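PDB 2R5X: hypothetical conserved protein from Geobacillus kaustophilus, which is of unknown function but belongs to the YugN-like family and folds as an antiparallel beta sheet packed against helices. Local coordinates for residues Tyr37-Tyr42 / Arg56-Ala61; Val15-Leu20 / Ala71-Leu76; Gly28-Ala33 / Asp43-Val48. The protein carries 1 engineered substitution. One frame throughout, in Å; residues are numbered along the deposited sequence.

Contact 1: residues Tyr37-Tyr42 / Arg56-Ala61; sequences YERVTY and RVQGYA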
ATOM      1  N   TYR A  37      -3.342 -14.435  -6.227  1.00 29.07           N
ATOM      2  CA  TYR A  37      -4.796 -14.380  -6.419  1.00 28.52           C
ATOM      3  C   TYR A  37      -5.592 -14.150  -5.125  1.00 22.75           C
ATOM      4  O   TYR A  37      -6.802 -13.923  -5.170  1.00 32.07           O
ATOM      5  CB  TYR A  37      -5.305 -15.630  -7.143  1.00 30.17           C
ATOM      6  CG  TYR A  37      -5.031 -16.956  -6.456  1.00 24.50           C
ATOM      7  CD1 TYR A  37      -5.922 -17.474  -5.517  1.00 33.03           C
ATOM      8  CD2 TYR A  37      -3.905 -17.713  -6.779  1.00 25.05           C
ATOM      9  CE1 TYR A  37      -5.687 -18.693  -4.893  1.00 15.80           C
ATOM     10  CE2 TYR A  37      -3.663 -18.943  -6.160  1.00 29.33           C
ATOM     11  CZ  TYR A  37      -4.569 -19.425  -5.224  1.00 25.62           C
ATOM     12  OH  TYR A  37      -4.356 -20.622  -4.594  1.00 32.50           O
ATOM     13  N   GLU A  38      -4.913 -14.215  -3.985  1.00 24.68           N
ATOM     14  CA  GLU A  38      -5.550 -13.960  -2.690  1.00 30.46           C
ATOM     15  C   GLU A  38      -5.452 -12.500  -2.268  1.00 39.33           C
ATOM     16  O   GLU A  38      -6.343 -11.991  -1.576  1.00 39.33           O
ATOM     17  CB  GLU A  38      -4.942 -14.844  -1.605  1.00 34.57           C
ATOM     18  CG  GLU A  38      -5.214 -16.325  -1.801  1.00 35.14           C
ATOM     19  CD  GLU A  38      -5.406 -17.058  -0.487  1.00 34.84           C
ATOM     20  OE1 GLU A  38      -6.510 -17.604  -0.285  1.00 39.88           O
ATOM     21  OE2 GLU A  38      -4.469 -17.079   0.343  1.00 50.39           O
ATOM     22  N   ARG A  39      -4.374 -11.840  -2.696  1.00 28.74           N
ATOM     23  CA  ARG A  39      -4.045 -10.484  -2.258  1.00 26.84           C
ATOM     24  C   ARG A  39      -3.937  -9.482  -3.399  1.00 24.70           C
ATOM     25  O   ARG A  39      -3.526  -9.832  -4.505  1.00 26.84           O
ATOM     26  CB  ARG A  39      -2.724 -10.483  -1.480  1.00 27.39           C
ATOM     27  CG  ARG A  39      -2.728 -11.324  -0.210  1.00 35.85           C
ATOM     28  CD  ARG A  39      -1.460 -11.118   0.587  1.00 41.95           C
ATOM     29  NE  ARG A  39      -1.506 -11.790   1.886  1.00 62.48           N
ATOM     30  CZ  ARG A  39      -0.629 -11.593   2.870  1.00 78.41           C
ATOM     31  NH1 ARG A  39       0.374 -10.732   2.726  1.00 48.53           N
ATOM     32  NH2 ARG A  39      -0.760 -12.254   4.011  1.00 69.25           N
ATOM     33  N   VAL A  40      -4.299  -8.232  -3.118  1.00 24.84           N
ATOM     34  CA  VAL A  40      -3.951  -7.113  -4.000  1.00 25.62           C
ATOM     35  C   VAL A  40      -2.829  -6.314  -3.349  1.00 21.79           C
ATOM     36  O   VAL A  40      -2.845  -6.087  -2.142  1.00 20.89           O
ATOM     37  CB  VAL A  40      -5.162  -6.193  -4.367  1.00 31.99           C
ATOM     38  CG1 VAL A  40      -6.174  -6.951  -5.213  1.00 31.30           C
ATOM     39  CG2 VAL A  40      -5.827  -5.581  -3.123  1.00 27.54           C
ATOM     40  N   THR A  41      -1.867  -5.890  -4.162  1.00 24.68           N
ATOM     41  CA  THR A  41      -0.657  -5.244  -3.683  1.00 22.75           C
ATOM     42  C   THR A  41      -0.376  -3.990  -4.503  1.00 27.45           C
ATOM     43  O   THR A  41      -0.498  -4.004  -5.731  1.00 26.18           O
ATOM     44  CB  THR A  41       0.545  -6.204  -3.800  1.00 24.04           C
ATOM     45  OG1 THR A  41       0.231  -7.441  -3.148  1.00 24.86           O
ATOM     46  CG2 THR A  41       1.773  -5.616  -3.159  1.00 15.53           C
ATOM     47  N   TYR A  42      -0.000  -2.910  -3.819  1.00 24.11           N
ATOM     48  CA  TYR A  42       0.325  -1.648  -4.476  1.00 25.67           C
ATOM     49  C   TYR A  42       1.656  -1.136  -3.970  1.00 24.60           C
ATOM     50  O   TYR A  42       1.878  -1.079  -2.764  1.00 26.24           O
ATOM     51  CB  TYR A  42      -0.735  -0.594  -4.180  1.00 19.61           C
ATOM     52  CG  TYR A  42      -2.144  -1.016  -4.473  1.00 27.52           C
ATOM     53  CD1 TYR A  42      -2.728  -0.748  -5.710  1.00 39.56           C
ATOM     54  CD2 TYR A  42      -2.906  -1.676  -3.508  1.00 45.96           C
ATOM     55  CE1 TYR A  42      -4.043  -1.116  -5.967  1.00 39.56           C
ATOM     56  CE2 TYR A  42      -4.203  -2.071  -3.765  1.00 31.35           C
ATOM     57  CZ  TYR A  42      -4.767  -1.784  -4.991  1.00 42.04           C
ATOM     58  OH  TYR A  42      -6.061  -2.169  -5.229  1.00 42.28           O
ATOM     59  N   ARG A  56       4.746  -0.424   0.384  1.00 24.58           N
ATOM     60  CA  ARG A  56       3.837  -1.476  -0.053  1.00 26.23           C
ATOM     61  C   ARG A  56       2.557  -1.507   0.767  1.00 25.60           C
ATOM     62  O   ARG A  56       2.600  -1.668   1.987  1.00 27.79           O
ATOM     63  CB  ARG A  56       4.540  -2.839   0.003  1.00 26.72           C
ATOM     64  CG  ARG A  56       3.645  -4.032  -0.325  1.00 29.22           C
ATOM     65  CD  ARG A  56       4.462  -5.250  -0.769  1.00 21.95           C
ATOM     66  NE  ARG A  56       5.076  -5.056  -2.084  1.00 31.62           N
ATOM     67  CZ  ARG A  56       5.594  -6.027  -2.834  1.00 38.61           C
ATOM     68  NH1 ARG A  56       5.574  -7.287  -2.417  1.00 37.21           N
ATOM     69  NH2 ARG A  56       6.126  -5.741  -4.011  1.00 31.08           N
ATOM     70  N   VAL A  57       1.426  -1.352   0.080  1.00 25.69           N
ATOM     71  CA  VAL A  57       0.099  -1.487   0.692  1.00 19.67           C
ATOM     72  C   VAL A  57      -0.563  -2.734   0.105  1.00 24.63           C
ATOM     73  O   VAL A  57      -0.583  -2.928  -1.106  1.00 23.99           O
ATOM     74  CB  VAL A  57      -0.772  -0.228   0.473  1.00 26.11           C
ATOM     75  CG1 VAL A  57      -2.186  -0.409   1.032  1.00 24.86           C
ATOM     76  CG2 VAL A  57      -0.105   0.986   1.120  1.00 22.61           C
ATOM     77  N   GLN A  58      -1.088  -3.579   0.982  1.00 25.12           N
ATOM     78  CA  GLN A  58      -1.597  -4.872   0.586  1.00 22.95           C
ATOM     79  C   GLN A  58      -2.916  -5.133   1.288  1.00 26.01           C
ATOM     80  O   GLN A  58      -3.132  -4.686   2.418  1.00 23.15           O
ATOM     81  CB  GLN A  58      -0.581  -5.947   0.962  1.00 22.38           C
ATOM     82  CG  GLN A  58      -0.642  -7.192   0.118  1.00 40.55           C
ATOM     83  CD  GLN A  58       0.525  -8.115   0.379  1.00 40.74           C
ATOM     84  OE1 GLN A  58       0.868  -8.385   1.527  1.00 31.78           O
ATOM     85  NE2 GLN A  58       1.137  -8.616  -0.691  1.00 22.29           N
ATOM     86  N   GLY A  59      -3.792  -5.858   0.605  1.00 25.80           N
ATOM     87  CA  GLY A  59      -5.061  -6.277   1.169  1.00 23.87           C
ATOM     88  C   GLY A  59      -5.494  -7.614   0.596  1.00 30.89           C
ATOM     89  O   GLY A  59      -5.082  -7.981  -0.501  1.00 27.37           O
ATOM     90  N   TYR A  60      -6.311  -8.352   1.338  1.00 29.68           N
ATOM     91  CA  TYR A  60      -6.896  -9.581   0.806  1.00 28.30           C
ATOM     92  C   TYR A  60      -8.361  -9.384   0.424  1.00 40.06           C
ATOM     93  O   TYR A  60      -9.043  -8.498   0.965  1.00 31.14           O
ATOM     94  CB  TYR A  60      -6.734 -10.747   1.785  1.00 22.67           C
ATOM     95  CG  TYR A  60      -7.336 -10.539   3.167  1.00 40.65           C
ATOM     96  CD1 TYR A  60      -6.537 -10.166   4.244  1.00 56.49           C
ATOM     97  CD2 TYR A  60      -8.698 -10.746   3.403  1.00 47.07           C
ATOM     98  CE1 TYR A  60      -7.081  -9.984   5.518  1.00 59.89           C
ATOM     99  CE2 TYR A  60      -9.252 -10.565   4.665  1.00 34.87           C
ATOM    100  CZ  TYR A  60      -8.436 -10.191   5.722  1.00 49.34           C
ATOM    101  OH  TYR A  60      -8.978 -10.015   6.975  1.00 60.63           O
ATOM    102  N   ALA A  61      -8.843 -10.216  -0.495  1.00 35.31           N
ATOM    103  CA  ALA A  61     -10.251 -10.197  -0.868  1.00 44.81           C
ATOM    104  C   ALA A  61     -11.077 -11.003   0.137  1.00 46.18           C
ATOM    105  O   ALA A  61     -11.095 -12.232   0.092  1.00 48.47           O
ATOM    106  CB  ALA A  61     -10.436 -10.726  -2.285  1.00 49.04           C
TER
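The beta hairpin of strands 39-48 and 51-61 brings R39-Y42 against V57-Y60; the axes of 39-42 and 56-61 run 163° apart and come within 4.5 Å. V40 with G59 and Y42 with V57 are hydrogen-bonded pairs: V40 N reaches G59 O at 2.7 Å, and V57 N reaches Y42 O at 2.9 Å. On the face carrying R39, T41 and Q58, the amide of Q58 lies between two partners. Its NE2 donates to T41 OG1 at 2.9 Å, nearly straight and within the amide plane. Its OE1 takes R39 NH1 at 2.7 Å, a more bent bond (131° at the hydrogen) whose donor stands above the carbonyl plane, with guanidinium and amide turned 78° to each other. T41 CG2, anti to the backbone N, sits over one face of the R56 guanidinium, 3.5 Å from R56 NE; R56 also forms a salt bridge with D43. On the opposite face V40 and Y42 meet helix 17-26, where Y42 OH bonds D21. One end of the Q58 amide donates and the other accepts, which probably sets which way round it lies, the NE2 bond being the better directed, and the negative pole of OE1 probably helps offset the charge of R39.

Contact 2: residues Val15-Leu20 / Ala71-Leu76; sequences VELSRL and ALIKLL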
ATOM      1  N   VAL A  15     -12.886  -1.985   2.133  1.00 37.41           N
ATOM      2  CA  VAL A  15     -13.172  -1.103   1.000  1.00 43.41           C
ATOM      3  C   VAL A  15     -13.353  -1.909  -0.296  1.00 34.27           C
ATOM      4  O   VAL A  15     -12.718  -2.950  -0.480  1.00 41.15           O
ATOM      5  CB  VAL A  15     -12.072   0.024   0.861  1.00 40.98           C
ATOM      6  CG1 VAL A  15     -10.673  -0.570   0.640  1.00 37.58           C
ATOM      7  CG2 VAL A  15     -12.419   1.043  -0.227  1.00 43.17           C
ATOM      8  N   GLU A  16     -14.243  -1.441  -1.170  1.00 42.00           N
ATOM      9  CA  GLU A  16     -14.408  -2.024  -2.500  1.00 45.46           C
ATOM     10  C   GLU A  16     -13.155  -1.787  -3.346  1.00 38.55           C
ATOM     11  O   GLU A  16     -12.583  -0.696  -3.310  1.00 44.78           O
ATOM     12  CB  GLU A  16     -15.647  -1.452  -3.196  1.00 40.62           C
ATOM     13  CG  GLU A  16     -16.050  -2.214  -4.461  1.00 62.38           C
ATOM     14  CD  GLU A  16     -17.376  -1.762  -5.042  1.00 66.61           C
ATOM     15  OE1 GLU A  16     -18.246  -1.317  -4.266  1.00 55.75           O
ATOM     16  OE2 GLU A  16     -17.548  -1.864  -6.278  1.00 70.17           O
ATOM     17  N   LEU A  17     -12.748  -2.816  -4.093  1.00 36.78           N
ATOM     18  CA  LEU A  17     -11.494  -2.821  -4.859  1.00 34.18           C
ATOM     19  C   LEU A  17     -11.378  -1.695  -5.896  1.00 40.80           C
ATOM     20  O   LEU A  17     -10.325  -1.060  -6.001  1.00 35.46           O
ATOM     21  CB  LEU A  17     -11.263  -4.191  -5.516  1.00 31.44           C
ATOM     22  CG  LEU A  17     -10.032  -4.419  -6.411  1.00 33.76           C
ATOM     23  CD1 LEU A  17      -8.732  -4.118  -5.684  1.00 32.42           C
ATOM     24  CD2 LEU A  17     -10.009  -5.836  -6.939  1.00 37.54           C
ATOM     25  N   SER A  18     -12.453  -1.453  -6.646  1.00 43.11           N
ATOM     26  CA  SER A  18     -12.477  -0.386  -7.654  1.00 36.23           C
ATOM     27  C   SER A  18     -12.204   0.984  -7.028  1.00 31.87           C
ATOM     28  O   SER A  18     -11.498   1.815  -7.606  1.00 45.64           O
ATOM     29  CB  SER A  18     -13.819  -0.372  -8.382  1.00 38.37           C
ATOM     30  OG  SER A  18     -14.882  -0.194  -7.464  1.00 43.86           O
ATOM     31  N   ARG A  19     -12.754   1.195  -5.838  1.00 28.61           N
ATOM     32  CA  ARG A  19     -12.553   2.427  -5.090  1.00 37.61           C
ATOM     33  C   ARG A  19     -11.134   2.510  -4.526  1.00 43.81           C
ATOM     34  O   ARG A  19     -10.542   3.591  -4.489  1.00 43.42           O
ATOM     35  CB  ARG A  19     -13.596   2.550  -3.979  1.00 37.48           C
ATOM     36  CG  ARG A  19     -15.032   2.438  -4.483  1.00 48.66           C
ATOM     37  CD  ARG A  19     -16.036   2.923  -3.455  1.00 84.59           C
ATOM     38  NE  ARG A  19     -17.407   2.759  -3.934  1.00102.46           N
ATOM     39  CZ  ARG A  19     -18.482   3.287  -3.354  1.00103.98           C
ATOM     40  NH1 ARG A  19     -18.365   4.030  -2.260  1.00111.89           N
ATOM     41  NH2 ARG A  19     -19.682   3.072  -3.874  1.00105.25           N
ATOM     42  N   LEU A  20     -10.592   1.364  -4.113  1.00 42.97           N
ATOM     43  CA  LEU A  20      -9.207   1.282  -3.643  1.00 36.54           C
ATOM     44  C   LEU A  20      -8.221   1.588  -4.772  1.00 29.93           C
ATOM     45  O   LEU A  20      -7.313   2.413  -4.596  1.00 34.94           O
ATOM     46  CB  LEU A  20      -8.911  -0.090  -3.012  1.00 33.79           C
ATOM     47  CG  LEU A  20      -7.493  -0.288  -2.444  1.00 24.04           C
ATOM     48  CD1 LEU A  20      -7.183   0.731  -1.347  1.00 25.63           C
ATOM     49  CD2 LEU A  20      -7.313  -1.707  -1.929  1.00 22.94           C
ATOM     50  N   ALA A  71     -14.844  -6.466  -5.432  1.00 69.88           N
ATOM     51  CA  ALA A  71     -14.276  -7.323  -4.408  1.00 56.83           C
ATOM     52  C   ALA A  71     -14.187  -6.458  -3.168  1.00 44.74           C
ATOM     53  O   ALA A  71     -13.978  -5.251  -3.274  1.00 36.62           O
ATOM     54  CB  ALA A  71     -12.906  -7.815  -4.816  1.00 53.12           C
ATOM     55  N   LEU A  72     -14.389  -7.047  -1.997  1.00 42.98           N
ATOM     56  CA  LEU A  72     -14.209  -6.301  -0.761  1.00 50.83           C
ATOM     57  C   LEU A  72     -12.815  -6.597  -0.220  1.00 50.05           C
ATOM     58  O   LEU A  72     -12.447  -7.758  -0.030  1.00 47.01           O
ATOM     59  CB  LEU A  72     -15.303  -6.628   0.264  1.00 54.06           C
ATOM     60  CG  LEU A  72     -15.484  -5.650   1.433  1.00 57.71           C
ATOM     61  CD1 LEU A  72     -16.032  -4.304   0.962  1.00 65.32           C
ATOM     62  CD2 LEU A  72     -16.393  -6.247   2.498  1.00 58.73           C
ATOM     63  N   ILE A  73     -12.043  -5.535   0.003  1.00 42.16           N
ATOM     64  CA  ILE A  73     -10.639  -5.651   0.390  1.00 38.45           C
ATOM     65  C   ILE A  73     -10.427  -5.258   1.856  1.00 30.27           C
ATOM     66  O   ILE A  73     -10.829  -4.177   2.290  1.00 41.08           O
ATOM     67  CB  ILE A  73      -9.712  -4.819  -0.566  1.00 36.79           C
ATOM     68  CG1 ILE A  73      -9.938  -5.197  -2.043  1.00 29.88           C
ATOM     69  CG2 ILE A  73      -8.224  -4.947  -0.191  1.00 26.85           C
ATOM     70  CD1 ILE A  73      -9.736  -6.691  -2.394  1.00 25.49           C
ATOM     71  N   LYS A  74      -9.819  -6.155   2.622  1.00 35.09           N
ATOM     72  CA  LYS A  74      -9.375  -5.825   3.974  1.00 33.76           C
ATOM     73  C   LYS A  74      -7.856  -5.582   3.942  1.00 34.06           C
ATOM     74  O   LYS A  74      -7.081  -6.491   3.639  1.00 29.92           O
ATOM     75  CB  LYS A  74      -9.773  -6.936   4.961  1.00 36.53           C
ATOM     76  CG  LYS A  74      -9.599  -6.605   6.450  1.00 44.76           C
ATOM     77  CD  LYS A  74      -8.160  -6.813   6.927  1.00 60.27           C
ATOM     78  CE  LYS A  74      -7.974  -6.537   8.396  1.00 62.34           C
ATOM     79  NZ  LYS A  74      -6.527  -6.394   8.713  1.00 54.26           N
ATOM     80  N   LEU A  75      -7.444  -4.358   4.266  1.00 27.44           N
ATOM     81  CA  LEU A  75      -6.038  -3.957   4.193  1.00 26.32           C
ATOM     82  C   LEU A  75      -5.207  -4.475   5.361  1.00 28.26           C
ATOM     83  O   LEU A  75      -5.671  -4.542   6.501  1.00 27.70           O
ATOM     84  CB  LEU A  75      -5.906  -2.436   4.110  1.00 27.61           C
ATOM     85  CG  LEU A  75      -6.512  -1.664   2.930  1.00 30.87           C
ATOM     86  CD1 LEU A  75      -6.385  -0.187   3.194  1.00 30.93           C
ATOM     87  CD2 LEU A  75      -5.840  -2.001   1.612  1.00 24.80           C
ATOM     88  N   LEU A  76      -3.966  -4.836   5.051  1.00 27.97           N
ATOM     89  CA  LEU A  76      -3.007  -5.328   6.029  1.00 26.75           C
ATOM     90  C   LEU A  76      -2.060  -4.198   6.430  1.00 28.51           C
ATOM     91  O   LEU A  76      -2.165  -3.091   5.918  1.00 22.84           O
ATOM     92  CB  LEU A  76      -2.234  -6.509   5.438  1.00 25.85           C
ATOM     93  CG  LEU A  76      -3.081  -7.701   4.962  1.00 26.89           C
ATOM     94  CD1 LEU A  76      -2.281  -8.582   4.018  1.00 29.29           C
ATOM     95  CD2 LEU A  76      -3.617  -8.528   6.137  1.00 24.55           C
TER
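Where strand 14-16 runs antiparallel beside strand 71-84 and turns directly into helix 17-26, L17 and L20 of the first helical turn pack across I73 and L75. The backbone points L17 CB at the strand, 4.0 Å from A71 CB and 3.9 Å from I73 CG1, and the L17 and I73 chains meet at a slant. With CG anti to the backbone N (chi1 178°), L17 continues alongside the strand and brings its CD1 methyl 4.0 Å from I73 CG1. One turn on, L20 presents a single methyl to two residues. Its CD2 is 3.8 Å from I73 CG2, the two chains crossing at about a right angle, and equally near CD2 of L75, whose chain runs oblique to it. I73 is thus shared between both leucines, its CG1 branch turned to L17 and its CG2 branch to L20.

The backbone ladder holds these side chains in register. V15 and I73 are a hydrogen-bonded pair, V15 N to I73 O at 3.0 Å and I73 N to V15 O at 2.7 Å, and L17 N follows with a bond to A71 O at 2.8 Å, where the chain is already entering the helix. E16 holds the N-cap position, and its carbonyl takes the first helical bond from L20 N.

Beyond the two segments, L17 and L20 pack on Y42, while V15 and L75 touch L116 of helix 99-117, so the apolar cluster joins both helices to the sheet. The face carrying E16 and L72 is only partly buried. There the extended glutamate chain passes A71 O, and its carboxylate has a weak bond from S18 OG and a long, weak ion pair with R69. The CD1 methyl of L72 meets the V15 backbone, 3.8 Å from the V15 carbonyl carbon.

Contact 3: residues Gly28-Ala33 / Asp43-Val48; sequences GFVRAA and DRKYVV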
ATOM      1  N   GLY A  28       0.058   7.711  -6.360  1.00 31.37           N
ATOM      2  CA  GLY A  28       1.364   7.329  -6.899  1.00 32.16           C
ATOM      3  C   GLY A  28       1.728   5.854  -6.815  1.00 30.20           C
ATOM      4  O   GLY A  28       2.875   5.488  -7.067  1.00 28.51           O
ATOM      5  N   PHE A  29       0.758   5.008  -6.481  1.00 29.38           N
ATOM      6  CA  PHE A  29       0.996   3.566  -6.372  1.00 27.80           C
ATOM      7  C   PHE A  29       0.728   2.887  -7.707  1.00 31.78           C
ATOM      8  O   PHE A  29      -0.158   3.301  -8.455  1.00 41.01           O
ATOM      9  CB  PHE A  29       0.092   2.927  -5.308  1.00 20.66           C
ATOM     10  CG  PHE A  29       0.429   3.307  -3.894  1.00 31.61           C
ATOM     11  CD1 PHE A  29       1.162   2.442  -3.081  1.00 22.36           C
ATOM     12  CD2 PHE A  29      -0.014   4.513  -3.360  1.00 28.23           C
ATOM     13  CE1 PHE A  29       1.472   2.785  -1.776  1.00 24.61           C
ATOM     14  CE2 PHE A  29       0.285   4.865  -2.053  1.00 34.54           C
ATOM     15  CZ  PHE A  29       1.028   4.007  -1.255  1.00 26.69           C
ATOM     16  N   VAL A  30       1.499   1.844  -8.006  1.00 27.21           N
ATOM     17  CA  VAL A  30       1.182   0.945  -9.121  1.00 28.01           C
ATOM     18  C   VAL A  30       0.914  -0.459  -8.563  1.00 33.20           C
ATOM     19  O   VAL A  30       1.406  -0.793  -7.479  1.00 30.77           O
ATOM     20  CB  VAL A  30       2.301   0.913 -10.201  1.00 31.87           C
ATOM     21  CG1 VAL A  30       2.518   2.305 -10.793  1.00 31.86           C
ATOM     22  CG2 VAL A  30       3.611   0.344  -9.644  1.00 34.93           C
ATOM     23  N   ARG A  31       0.149  -1.274  -9.250  1.00 31.85           N
ATOM     24  CA  ARG A  31      -0.087  -2.631  -8.819  0.50 26.93           C
ATOM     25  C   ARG A  31       1.166  -3.442  -8.841  1.00 29.49           C
ATOM     26  O   ARG A  31       1.950  -3.292  -9.710  1.00 24.13           O
ATOM     27  CB  ARG A  31      -1.058  -3.310  -9.727  0.50 35.48           C
ATOM     28  CG  ARG A  31      -2.457  -3.106  -9.380  0.50 41.35           C
ATOM     29  CD  ARG A  31      -2.902  -3.866  -8.172  0.50 50.07           C
ATOM     30  NE  ARG A  31      -4.316  -3.769  -8.231  0.50 49.06           N
ATOM     31  CZ  ARG A  31      -5.105  -4.769  -8.512  0.50 62.33           C
ATOM     32  NH1 ARG A  31      -6.387  -4.568  -8.611  0.50 54.74           N
ATOM     33  NH2 ARG A  31      -4.600  -5.959  -8.631  0.50 75.57           N
ATOM     34  N   ALA A  32       1.323  -4.304  -7.877  1.00 24.36           N
ATOM     35  CA  ALA A  32       2.502  -5.148  -7.793  1.00 30.71           C
ATOM     36  C   ALA A  32       2.081  -6.560  -7.434  1.00 28.63           C
ATOM     37  O   ALA A  32       0.906  -6.802  -7.143  1.00 23.85           O
ATOM     38  CB  ALA A  32       3.477  -4.596  -6.761  1.00 30.16           C
ATOM     39  N   ALA A  33       3.046  -7.485  -7.466  1.00 32.27           N
ATOM     40  CA  ALA A  33       2.854  -8.899  -7.091  1.00 33.00           C
ATOM     41  C   ALA A  33       1.555  -9.482  -7.629  1.00 28.78           C
ATOM     42  O   ALA A  33       0.777 -10.087  -6.890  1.00 25.38           O
ATOM     43  CB  ALA A  33       2.942  -9.076  -5.582  1.00 27.43           C
ATOM     44  N   ASP A  43       2.536  -0.756  -4.890  1.00 21.74           N
ATOM     45  CA  ASP A  43       3.860  -0.255  -4.520  1.00 20.62           C
ATOM     46  C   ASP A  43       4.029   1.181  -4.969  1.00 24.53           C
ATOM     47  O   ASP A  43       3.645   1.530  -6.083  1.00 24.73           O
ATOM     48  CB  ASP A  43       4.966  -1.084  -5.177  1.00 27.69           C
ATOM     49  CG  ASP A  43       5.220  -2.397  -4.476  1.00 25.77           C
ATOM     50  OD1 ASP A  43       4.608  -2.658  -3.421  1.00 26.62           O
ATOM     51  OD2 ASP A  43       6.049  -3.176  -4.996  1.00 23.68           O
ATOM     52  N   ARG A  44       4.603   2.008  -4.103  1.00 26.79           N
ATOM     53  CA  ARG A  44       5.091   3.318  -4.521  1.00 26.30           C
ATOM     54  C   ARG A  44       6.594   3.335  -4.336  1.00 25.50           C
ATOM     55  O   ARG A  44       7.098   3.143  -3.225  1.00 26.26           O
ATOM     56  CB  ARG A  44       4.440   4.455  -3.742  1.00 24.59           C
ATOM     57  CG  ARG A  44       4.849   5.816  -4.273  1.00 35.78           C
ATOM     58  CD  ARG A  44       4.211   6.935  -3.505  1.00 29.29           C
ATOM     59  NE  ARG A  44       4.884   8.198  -3.791  1.00 38.78           N
ATOM     60  CZ  ARG A  44       4.313   9.393  -3.701  1.00 36.18           C
ATOM     61  NH1 ARG A  44       3.045   9.504  -3.341  1.00 28.14           N
ATOM     62  NH2 ARG A  44       5.015  10.482  -3.979  1.00 47.80           N
ATOM     63  N   LYS A  45       7.299   3.553  -5.438  1.00 23.95           N
ATOM     64  CA  LYS A  45       8.749   3.430  -5.471  1.00 30.75           C
ATOM     65  C   LYS A  45       9.439   4.754  -5.208  1.00 33.19           C
ATOM     66  O   LYS A  45       9.036   5.801  -5.723  1.00 28.61           O
ATOM     67  CB  LYS A  45       9.208   2.868  -6.818  1.00 28.39           C
ATOM     68  CG  LYS A  45       8.786   1.434  -7.077  1.00 36.01           C
ATOM     69  CD  LYS A  45       8.872   1.104  -8.565  1.00 38.30           C
ATOM     70  CE  LYS A  45       8.658  -0.382  -8.837  1.00 68.63           C
ATOM     71  NZ  LYS A  45       7.308  -0.890  -8.433  1.00 65.22           N
ATOM     72  N   TYR A  46      10.487   4.684  -4.398  1.00 25.87           N
ATOM     73  CA  TYR A  46      11.359   5.805  -4.132  1.00 26.76           C
ATOM     74  C   TYR A  46      12.741   5.338  -4.539  1.00 33.11           C
ATOM     75  O   TYR A  46      13.412   4.635  -3.779  1.00 29.82           O
ATOM     76  CB  TYR A  46      11.348   6.161  -2.642  1.00 23.76           C
ATOM     77  CG  TYR A  46      10.025   6.697  -2.129  1.00 30.42           C
ATOM     78  CD1 TYR A  46       9.795   8.073  -2.037  1.00 35.70           C
ATOM     79  CD2 TYR A  46       9.011   5.829  -1.723  1.00 30.08           C
ATOM     80  CE1 TYR A  46       8.579   8.566  -1.567  1.00 28.27           C
ATOM     81  CE2 TYR A  46       7.794   6.308  -1.260  1.00 24.45           C
ATOM     82  CZ  TYR A  46       7.586   7.674  -1.177  1.00 25.02           C
ATOM     83  OH  TYR A  46       6.379   8.135  -0.709  1.00 32.51           O
ATOM     84  N   VAL A  47      13.154   5.700  -5.750  1.00 27.86           N
ATOM     85  CA  VAL A  47      14.485   5.324  -6.221  1.00 38.73           C
ATOM     86  C   VAL A  47      15.538   6.297  -5.704  1.00 39.21           C
ATOM     87  O   VAL A  47      15.315   7.510  -5.643  1.00 37.92           O
ATOM     88  CB  VAL A  47      14.568   5.127  -7.769  1.00 39.31           C
ATOM     89  CG1 VAL A  47      13.603   4.039  -8.214  1.00 45.02           C
ATOM     90  CG2 VAL A  47      14.309   6.432  -8.531  1.00 53.39           C
ATOM     91  N   VAL A  48      16.674   5.744  -5.298  1.00 37.21           N
ATOM     92  CA  VAL A  48      17.768   6.518  -4.722  1.00 39.12           C
ATOM     93  C   VAL A  48      19.068   5.972  -5.292  1.00 37.65           C
ATOM     94  O   VAL A  48      19.041   5.035  -6.089  1.00 32.96           O
ATOM     95  CB  VAL A  48      17.799   6.418  -3.172  1.00 37.90           C
ATOM     96  CG1 VAL A  48      16.659   7.213  -2.538  1.00 47.17           C
ATOM     97  CG2 VAL A  48      17.767   4.962  -2.727  1.00 40.17           C
TER
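F29 and R44 form the tightly packed side of this contact. R44 CB stands over one face of the F29 ring, 4.0 Å from its centroid and 15° off the normal, a CH-pi contact in which the two side chains cross at about a right angle. The torsion that sets F29 CG beside its backbone N (chi1 -70°) carries the ring inward to M24, L55, V57 and V108. A leucine here, without the flat ring, would probably leave R44 CB without its CH-pi partner and open a gap toward V108. Next to the ring, V30 N bonds D43 O at 2.9 Å and D43 N bonds V30 O at 2.8 Å. The axes of 30-32 and 43-48 lie at 107°, which fits this single bridge. The A32 methyl lies against the D43 carboxylate, CB to OD2 3.4 Å, on the group that R56 pairs with. The solvent side is looser: exposed V30 and K45 approach only as CG2 to NZ at 4.1 Å. G28, at positive phi, passes its carbonyl O within 3.4 Å of R44 CG. It is the C' residue of the Schellman motif that ends helix 17-26, so the contact is a helix terminus leading into the beta hairpin of strands 30-32 and 39-48.

From the N terminus, strand 14-16 and the start of helix 17-26 come first, and contact 2 joins them to residues 71-76, closing a loop of 50 residues. Both other contacts lie within that loop. After the helix, contact 3 brings 28-33 back onto 43-48; before it closes, 37-42 has begun contact 1, which ends at 56-61, so contacts 1 and 3 cross and share strand 39-48, where T41 O also meets A32 N at 2.8 Å. Strand 51-61 then bonds strand 71-84, with Q58 O to L76 N at 2.8 Å carrying contact 1 into contact 2. With that pairing of 51-61 and 71-84, the contacts join strands 30-32, 39-48, 51-61, 71-84 and 14-16 into one sheet.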